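Long-range contact in penicillin-binding protein PbpB (Mycobacterium tuberculosis, PDB 6KGU), which synthesises cross-linked peptidoglycan for the mycobacterial cell wall from lipid-linked intermediates and is inactivated by beta-lactam antibiotics such as aztreonam: residues 187-199 with 410-422. Residues are numbered along the deposited sequence; the frame is centred on the assembly and turned at random.
Sequences AVHGSTVVLTLDN and RIIKATVAPDGSR
An antiparallel beta ladder with a classic bulge joins strand 192-195 to strand 412-416, at Thr192–Val416, Val193–Thr415, Val194–Ala414 and Leu195–Ile412. Thr192 and Val416 form a hydrogen-bonded pair, Thr192 N to Val416 O at 2.8 Å and Val416 N to Thr192 O at 2.7 Å. Val194 N donates to Ala414 O at 2.8 Å. Two strand residues, Lys413 and Ala414, then face Val194: Val194 O accepts from Lys413 N at 2.7 Å and from Ala414 N in a longer bond, and this bulge shifts the register by one. Beyond it Thr196 N donates to Ile411 O at 2.8 Å, from above the carbonyl plane (45° out of it).

Val194, Ala414 and Val416 share one face. Val194 CG2, anti to its carbonyl carbon, meets Val416 CG2 at 3.9 Å, the two side chains crossing at a slant. Within the six-stranded mixed sheet, 192-195 lies between 21-22 and 412-416, so the contact ties it to a strand supplied by the transpeptidase sequence, away from the active site. On the other face Val193 packs on helix 156-160. Leu195 CD2 touches Ile412 CD1 at 3.8 Å, and both side chains also reach Leu151 of helix 150-154. Past the strand ends, Leu197 CD2 lies against Ile411 CD1, while Thr196 OG1 is hydrogen-bonded to Val233 O. Lys413 turns its CB to Val194 O, but with CG anti to the backbone N (chi1 -166°) the chain runs off to a salt bridge with Glu232.

At the far end a type I turn, Ala417 to Gly420, brings the Pro418 ring to the 187-199 segment, CG 3.2 Å from His189 O. Asp419 OD1 braces this turn by accepting from both N and OG of Ser421, the former an Asx turn.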
ATOM      1  N   ALA A 187      31.101 -13.716  23.885  1.00 46.63           N
ATOM      2  CA  ALA A 187      30.306 -13.664  22.670  1.00 47.36           C
ATOM      3  C   ALA A 187      29.044 -12.851  22.921  1.00 44.91           C
ATOM      4  O   ALA A 187      28.372 -13.028  23.940  1.00 43.87           O
ATOM      5  CB  ALA A 187      29.945 -15.072  22.200  1.00 45.05           C
ATOM      6  N   VAL A 188      28.745 -11.932  22.007  1.00 40.65           N
ATOM      7  CA  VAL A 188      27.469 -11.223  21.996  1.00 42.90           C
ATOM      8  C   VAL A 188      26.570 -11.995  21.033  1.00 40.24           C
ATOM      9  O   VAL A 188      26.751 -11.928  19.816  1.00 37.05           O
ATOM     10  CB  VAL A 188      27.637  -9.759  21.576  1.00 45.85           C
ATOM     11  CG1 VAL A 188      26.281  -9.008  21.594  1.00 37.35           C
ATOM     12  CG2 VAL A 188      28.676  -9.066  22.467  1.00 35.62           C
ATOM     13  N   HIS A 189      25.637 -12.774  21.577  1.00 41.01           N
ATOM     14  CA  HIS A 189      24.725 -13.519  20.723  1.00 41.31           C
ATOM     15  C   HIS A 189      23.780 -12.561  20.004  1.00 41.32           C
ATOM     16  O   HIS A 189      23.536 -11.436  20.451  1.00 35.76           O
ATOM     17  CB  HIS A 189      23.944 -14.550  21.537  1.00 42.05           C
ATOM     18  CG  HIS A 189      24.807 -15.627  22.117  1.00 45.87           C
ATOM     19  ND1 HIS A 189      25.492 -16.531  21.333  1.00 45.49           N
ATOM     20  CD2 HIS A 189      25.124 -15.928  23.400  1.00 44.15           C
ATOM     21  CE1 HIS A 189      26.189 -17.345  22.107  1.00 47.77           C
ATOM     22  NE2 HIS A 189      25.983 -17.000  23.366  1.00 47.87           N
ATOM     23  N   GLY A 190      23.261 -13.016  18.865  1.00 40.28           N
ATOM     24  CA  GLY A 190      22.366 -12.178  18.083  1.00 40.58           C
ATOM     25  C   GLY A 190      21.055 -11.912  18.806  1.00 34.30           C
ATOM     26  O   GLY A 190      20.507 -12.777  19.487  1.00 37.85           O
ATOM     27  N   SER A 191      20.534 -10.705  18.633  1.00 36.24           N
ATOM     28  CA  SER A 191      19.229 -10.410  19.203  1.00 39.30           C
ATOM     29  C   SER A 191      18.125 -10.899  18.273  1.00 40.71           C
ATOM     30  O   SER A 191      18.341 -11.134  17.078  1.00 36.78           O
ATOM     31  CB  SER A 191      19.083  -8.909  19.454  1.00 44.57           C
ATOM     32  OG  SER A 191      20.043  -8.469  20.394  1.00 48.70           O
ATOM     33  N   THR A 192      16.932 -11.066  18.837  1.00 35.32           N
ATOM     34  CA  THR A 192      15.773 -11.486  18.067  1.00 39.39           C
ATOM     35  C   THR A 192      14.986 -10.269  17.593  1.00 39.42           C
ATOM     36  O   THR A 192      14.769  -9.326  18.354  1.00 33.08           O
ATOM     37  CB  THR A 192      14.885 -12.410  18.903  1.00 40.97           C
ATOM     38  OG1 THR A 192      15.483 -13.713  18.936  1.00 45.27           O
ATOM     39  CG2 THR A 192      13.484 -12.530  18.296  1.00 39.24           C
ATOM     40  N   VAL A 193      14.576 -10.291  16.324  1.00 36.89           N
ATOM     41  CA  VAL A 193      13.884  -9.179  15.678  1.00 31.04           C
ATOM     42  C   VAL A 193      12.392  -9.511  15.604  1.00 34.03           C
ATOM     43  O   VAL A 193      11.996 -10.489  14.963  1.00 31.98           O
ATOM     44  CB  VAL A 193      14.473  -8.901  14.280  1.00 36.17           C
ATOM     45  CG1 VAL A 193      13.573  -7.968  13.482  1.00 35.01           C
ATOM     46  CG2 VAL A 193      15.892  -8.306  14.393  1.00 28.55           C
ATOM     47  N   VAL A 194      11.563  -8.698  16.259  1.00 36.66           N
ATOM     48  CA  VAL A 194      10.111  -8.883  16.294  1.00 29.52           C
ATOM     49  C   VAL A 194       9.480  -7.960  15.252  1.00 33.53           C
ATOM     50  O   VAL A 194       9.601  -6.735  15.352  1.00 31.19           O
ATOM     51  CB  VAL A 194       9.540  -8.584  17.691  1.00 37.20           C
ATOM     52  CG1 VAL A 194       8.029  -8.829  17.715  1.00 31.27           C
ATOM     53  CG2 VAL A 194      10.269  -9.403  18.791  1.00 37.04           C
ATOM     54  N   LEU A 195       8.807  -8.535  14.255  1.00 31.07           N
ATOM     55  CA  LEU A 195       8.173  -7.743  13.207  1.00 30.73           C
ATOM     56  C   LEU A 195       6.756  -7.335  13.609  1.00 32.72           C
ATOM     57  O   LEU A 195       6.132  -7.940  14.483  1.00 28.78           O
ATOM     58  CB  LEU A 195       8.126  -8.521  11.889  1.00 26.99           C
ATOM     59  CG  LEU A 195       9.491  -9.039  11.409  1.00 33.00           C
ATOM     60  CD1 LEU A 195       9.371  -9.813  10.115  1.00 29.16           C
ATOM     61  CD2 LEU A 195      10.464  -7.868  11.238  1.00 28.58           C
ATOM     62  N   THR A 196       6.243  -6.300  12.938  1.00 28.96           N
ATOM     63  CA  THR A 196       4.831  -5.954  13.069  1.00 28.24           C
ATOM     64  C   THR A 196       3.913  -6.933  12.342  1.00 33.04           C
ATOM     65  O   THR A 196       2.697  -6.892  12.571  1.00 27.61           O
ATOM     66  CB  THR A 196       4.588  -4.536  12.537  1.00 31.54           C
ATOM     67  OG1 THR A 196       5.024  -4.457  11.171  1.00 31.52           O
ATOM     68  CG2 THR A 196       5.356  -3.508  13.358  1.00 25.90           C
ATOM     69  N   LEU A 197       4.462  -7.774  11.453  1.00 31.06           N
ATOM     70  CA  LEU A 197       3.659  -8.726  10.693  1.00 28.96           C
ATOM     71  C   LEU A 197       2.846  -9.633  11.606  1.00 32.73           C
ATOM     72  O   LEU A 197       3.292 -10.030  12.686  1.00 34.53           O
ATOM     73  CB  LEU A 197       4.541  -9.612   9.797  1.00 25.65           C
ATOM     74  CG  LEU A 197       5.345  -8.964   8.663  1.00 29.07           C
ATOM     75  CD1 LEU A 197       6.105 -10.036   7.857  1.00 27.11           C
ATOM     76  CD2 LEU A 197       4.453  -8.111   7.732  1.00 24.52           C
ATOM     77  N   ASP A 198       1.651  -9.968  11.148  1.00 27.69           N
ATOM     78  CA  ASP A 198       0.836 -11.027  11.721  1.00 31.86           C
ATOM     79  C   ASP A 198       0.848 -12.165  10.711  1.00 31.56           C
ATOM     80  O   ASP A 198       0.286 -12.032   9.620  1.00 31.52           O
ATOM     81  CB  ASP A 198      -0.575 -10.514  12.006  1.00 30.30           C
ATOM     82  CG  ASP A 198      -1.489 -11.575  12.594  1.00 37.48           C
ATOM     83  OD1 ASP A 198      -1.481 -12.719  12.113  1.00 36.41           O
ATOM     84  OD2 ASP A 198      -2.231 -11.246  13.534  1.00 36.99           O
ATOM     85  N   ASN A 199       1.469 -13.289  11.086  1.00 35.32           N
ATOM     86  CA  ASN A 199       1.681 -14.381  10.140  1.00 31.69           C
ATOM     87  C   ASN A 199       0.373 -14.925   9.592  1.00 33.77           C
ATOM     88  O   ASN A 199       0.329 -15.343   8.435  1.00 30.79           O
ATOM     89  CB  ASN A 199       2.497 -15.499  10.790  1.00 32.10           C
ATOM     90  CG  ASN A 199       3.994 -15.186  10.812  1.00 40.97           C
ATOM     91  OD1 ASN A 199       4.430 -14.150  10.296  1.00 36.07           O
ATOM     92  ND2 ASN A 199       4.781 -16.075  11.406  1.00 34.77           N
ATOM     93  N   ARG A 410       5.798   1.198   9.884  1.00 26.71           N
ATOM     94  CA  ARG A 410       6.976   0.539  10.422  1.00 25.29           C
ATOM     95  C   ARG A 410       6.728  -0.958  10.411  1.00 28.93           C
ATOM     96  O   ARG A 410       5.599  -1.410  10.636  1.00 29.48           O
ATOM     97  CB  ARG A 410       7.280   1.002  11.877  1.00 26.68           C
ATOM     98  CG  ARG A 410       7.655   2.477  12.023  1.00 24.71           C
ATOM     99  CD  ARG A 410       9.021   2.709  11.420  1.00 29.43           C
ATOM    100  NE  ARG A 410       9.521   4.075  11.569  1.00 32.52           N
ATOM    101  CZ  ARG A 410       9.412   5.032  10.656  1.00 32.64           C
ATOM    102  NH1 ARG A 410       8.790   4.795   9.498  1.00 32.51           N
ATOM    103  NH2 ARG A 410       9.937   6.239  10.889  1.00 35.82           N
ATOM    104  N   ILE A 411       7.788  -1.724  10.179  1.00 27.09           N
ATOM    105  CA  ILE A 411       7.681  -3.173  10.155  1.00 25.73           C
ATOM    106  C   ILE A 411       8.485  -3.838  11.264  1.00 26.49           C
ATOM    107  O   ILE A 411       8.259  -5.031  11.537  1.00 30.85           O
ATOM    108  CB  ILE A 411       8.083  -3.748   8.778  1.00 29.69           C
ATOM    109  CG1 ILE A 411       7.553  -5.194   8.624  1.00 30.91           C
ATOM    110  CG2 ILE A 411       9.591  -3.720   8.605  1.00 29.45           C
ATOM    111  CD1 ILE A 411       7.318  -5.617   7.181  1.00 31.79           C
ATOM    112  N   ILE A 412       9.403  -3.121  11.903  1.00 28.00           N
ATOM    113  CA  ILE A 412      10.124  -3.619  13.069  1.00 30.72           C
ATOM    114  C   ILE A 412       9.344  -3.179  14.299  1.00 37.81           C
ATOM    115  O   ILE A 412       9.219  -1.979  14.558  1.00 30.87           O
ATOM    116  CB  ILE A 412      11.560  -3.091  13.134  1.00 33.26           C
ATOM    117  CG1 ILE A 412      12.250  -3.164  11.773  1.00 36.53           C
ATOM    118  CG2 ILE A 412      12.335  -3.880  14.188  1.00 32.32           C
ATOM    119  CD1 ILE A 412      12.405  -4.557  11.256  1.00 36.59           C
ATOM    120  N   LYS A 413       8.818  -4.145  15.060  1.00 32.88           N
ATOM    121  CA  LYS A 413       8.097  -3.787  16.282  1.00 33.88           C
ATOM    122  C   LYS A 413       9.037  -3.647  17.477  1.00 39.86           C
ATOM    123  O   LYS A 413       8.867  -2.739  18.300  1.00 44.08           O
ATOM    124  CB  LYS A 413       7.014  -4.826  16.592  1.00 33.49           C
ATOM    125  CG  LYS A 413       6.018  -4.339  17.650  1.00 35.71           C
ATOM    126  CD  LYS A 413       4.686  -5.052  17.556  1.00 39.52           C
ATOM    127  CE  LYS A 413       3.693  -4.529  18.600  1.00 44.47           C
ATOM    128  NZ  LYS A 413       3.503  -3.056  18.528  1.00 43.88           N
ATOM    129  N   ALA A 414      10.029  -4.525  17.590  1.00 32.47           N
ATOM    130  CA  ALA A 414      10.868  -4.587  18.783  1.00 40.04           C
ATOM    131  C   ALA A 414      12.060  -5.494  18.501  1.00 40.03           C
ATOM    132  O   ALA A 414      12.105  -6.204  17.492  1.00 37.45           O
ATOM    133  CB  ALA A 414      10.074  -5.105  19.989  1.00 41.08           C
ATOM    134  N   THR A 415      13.032  -5.455  19.405  1.00 31.54           N
ATOM    135  CA  THR A 415      14.149  -6.393  19.400  1.00 43.12           C
ATOM    136  C   THR A 415      14.342  -6.965  20.798  1.00 40.74           C
ATOM    137  O   THR A 415      14.197  -6.252  21.798  1.00 40.02           O
ATOM    138  CB  THR A 415      15.455  -5.739  18.946  1.00 40.93           C
ATOM    139  OG1 THR A 415      15.798  -4.697  19.858  1.00 50.86           O
ATOM    140  CG2 THR A 415      15.303  -5.146  17.559  1.00 38.91           C
ATOM    141  N   VAL A 416      14.676  -8.247  20.869  1.00 37.84           N
ATOM    142  CA  VAL A 416      14.857  -8.935  22.141  1.00 40.80           C
ATOM    143  C   VAL A 416      16.327  -9.298  22.283  1.00 44.76           C
ATOM    144  O   VAL A 416      16.885 -10.025  21.448  1.00 41.10           O
ATOM    145  CB  VAL A 416      13.964 -10.174  22.253  1.00 40.81           C
ATOM    146  CG1 VAL A 416      14.113 -10.797  23.635  1.00 44.51           C
ATOM    147  CG2 VAL A 416      12.517  -9.784  21.982  1.00 40.29           C
ATOM    148  N   ALA A 417      16.949  -8.780  23.339  1.00 45.48           N
ATOM    149  CA  ALA A 417      18.352  -9.015  23.610  1.00 41.69           C
ATOM    150  C   ALA A 417      18.554 -10.450  24.081  1.00 40.80           C
ATOM    151  O   ALA A 417      17.597 -11.116  24.483  1.00 43.75           O
ATOM    152  CB  ALA A 417      18.849  -8.023  24.660  1.00 43.66           C
ATOM    153  N   PRO A 418      19.792 -10.959  24.016  1.00 46.76           N
ATOM    154  CA  PRO A 418      20.033 -12.351  24.438  1.00 50.96           C
ATOM    155  C   PRO A 418      19.593 -12.668  25.865  1.00 53.60           C
ATOM    156  O   PRO A 418      19.218 -13.814  26.136  1.00 52.11           O
ATOM    157  CB  PRO A 418      21.551 -12.499  24.272  1.00 48.79           C
ATOM    158  CG  PRO A 418      21.900 -11.544  23.190  1.00 44.51           C
ATOM    159  CD  PRO A 418      20.982 -10.366  23.374  1.00 42.50           C
ATOM    160  N   ASP A 419      19.615 -11.699  26.786  1.00 52.91           N
ATOM    161  CA  ASP A 419      19.100 -11.978  28.126  1.00 60.04           C
ATOM    162  C   ASP A 419      17.590 -12.177  28.142  1.00 62.64           C
ATOM    163  O   ASP A 419      17.058 -12.743  29.104  1.00 66.38           O
ATOM    164  CB  ASP A 419      19.482 -10.860  29.103  1.00 59.30           C
ATOM    165  CG  ASP A 419      18.955  -9.495  28.685  1.00 65.56           C
ATOM    166  OD1 ASP A 419      18.119  -9.419  27.760  1.00 62.18           O
ATOM    167  OD2 ASP A 419      19.385  -8.486  29.290  1.00 66.95           O
ATOM    168  N   GLY A 420      16.891 -11.732  27.102  1.00 55.80           N
ATOM    169  CA  GLY A 420      15.451 -11.821  27.043  1.00 50.94           C
ATOM    170  C   GLY A 420      14.738 -10.524  27.324  1.00 49.93           C
ATOM    171  O   GLY A 420      13.500 -10.502  27.318  1.00 55.03           O
ATOM    172  N   SER A 421      15.473  -9.447  27.575  1.00 49.11           N
ATOM    173  CA  SER A 421      14.861  -8.142  27.757  1.00 51.00           C
ATOM    174  C   SER A 421      14.489  -7.546  26.405  1.00 50.85           C
ATOM    175  O   SER A 421      15.280  -7.564  25.457  1.00 48.12           O
ATOM    176  CB  SER A 421      15.806  -7.204  28.499  1.00 47.18           C
ATOM    177  OG  SER A 421      16.855  -6.778  27.653  1.00 58.34           O
ATOM    178  N   ARG A 422      13.292  -6.987  26.330  1.00 46.90           N
ATOM    179  CA  ARG A 422      12.707  -6.545  25.074  1.00 47.72           C
ATOM    180  C   ARG A 422      12.635  -5.023  25.041  1.00 46.61           C
ATOM    181  O   ARG A 422      12.169  -4.397  26.001  1.00 45.23           O
ATOM    182  CB  ARG A 422      11.321  -7.170  24.901  1.00 46.23           C
ATOM    183  CG  ARG A 422      10.428  -6.486  23.899  1.00 44.42           C
ATOM    184  CD  ARG A 422       9.240  -7.362  23.555  1.00 47.25           C
ATOM    185  NE  ARG A 422       8.343  -6.669  22.639  1.00 43.26           N
ATOM    186  CZ  ARG A 422       7.423  -7.264  21.890  1.00 38.58           C
ATOM    187  NH1 ARG A 422       7.279  -8.580  21.945  1.00 44.63           N
ATOM    188  NH2 ARG A 422       6.650  -6.536  21.087  1.00 37.28           N
TER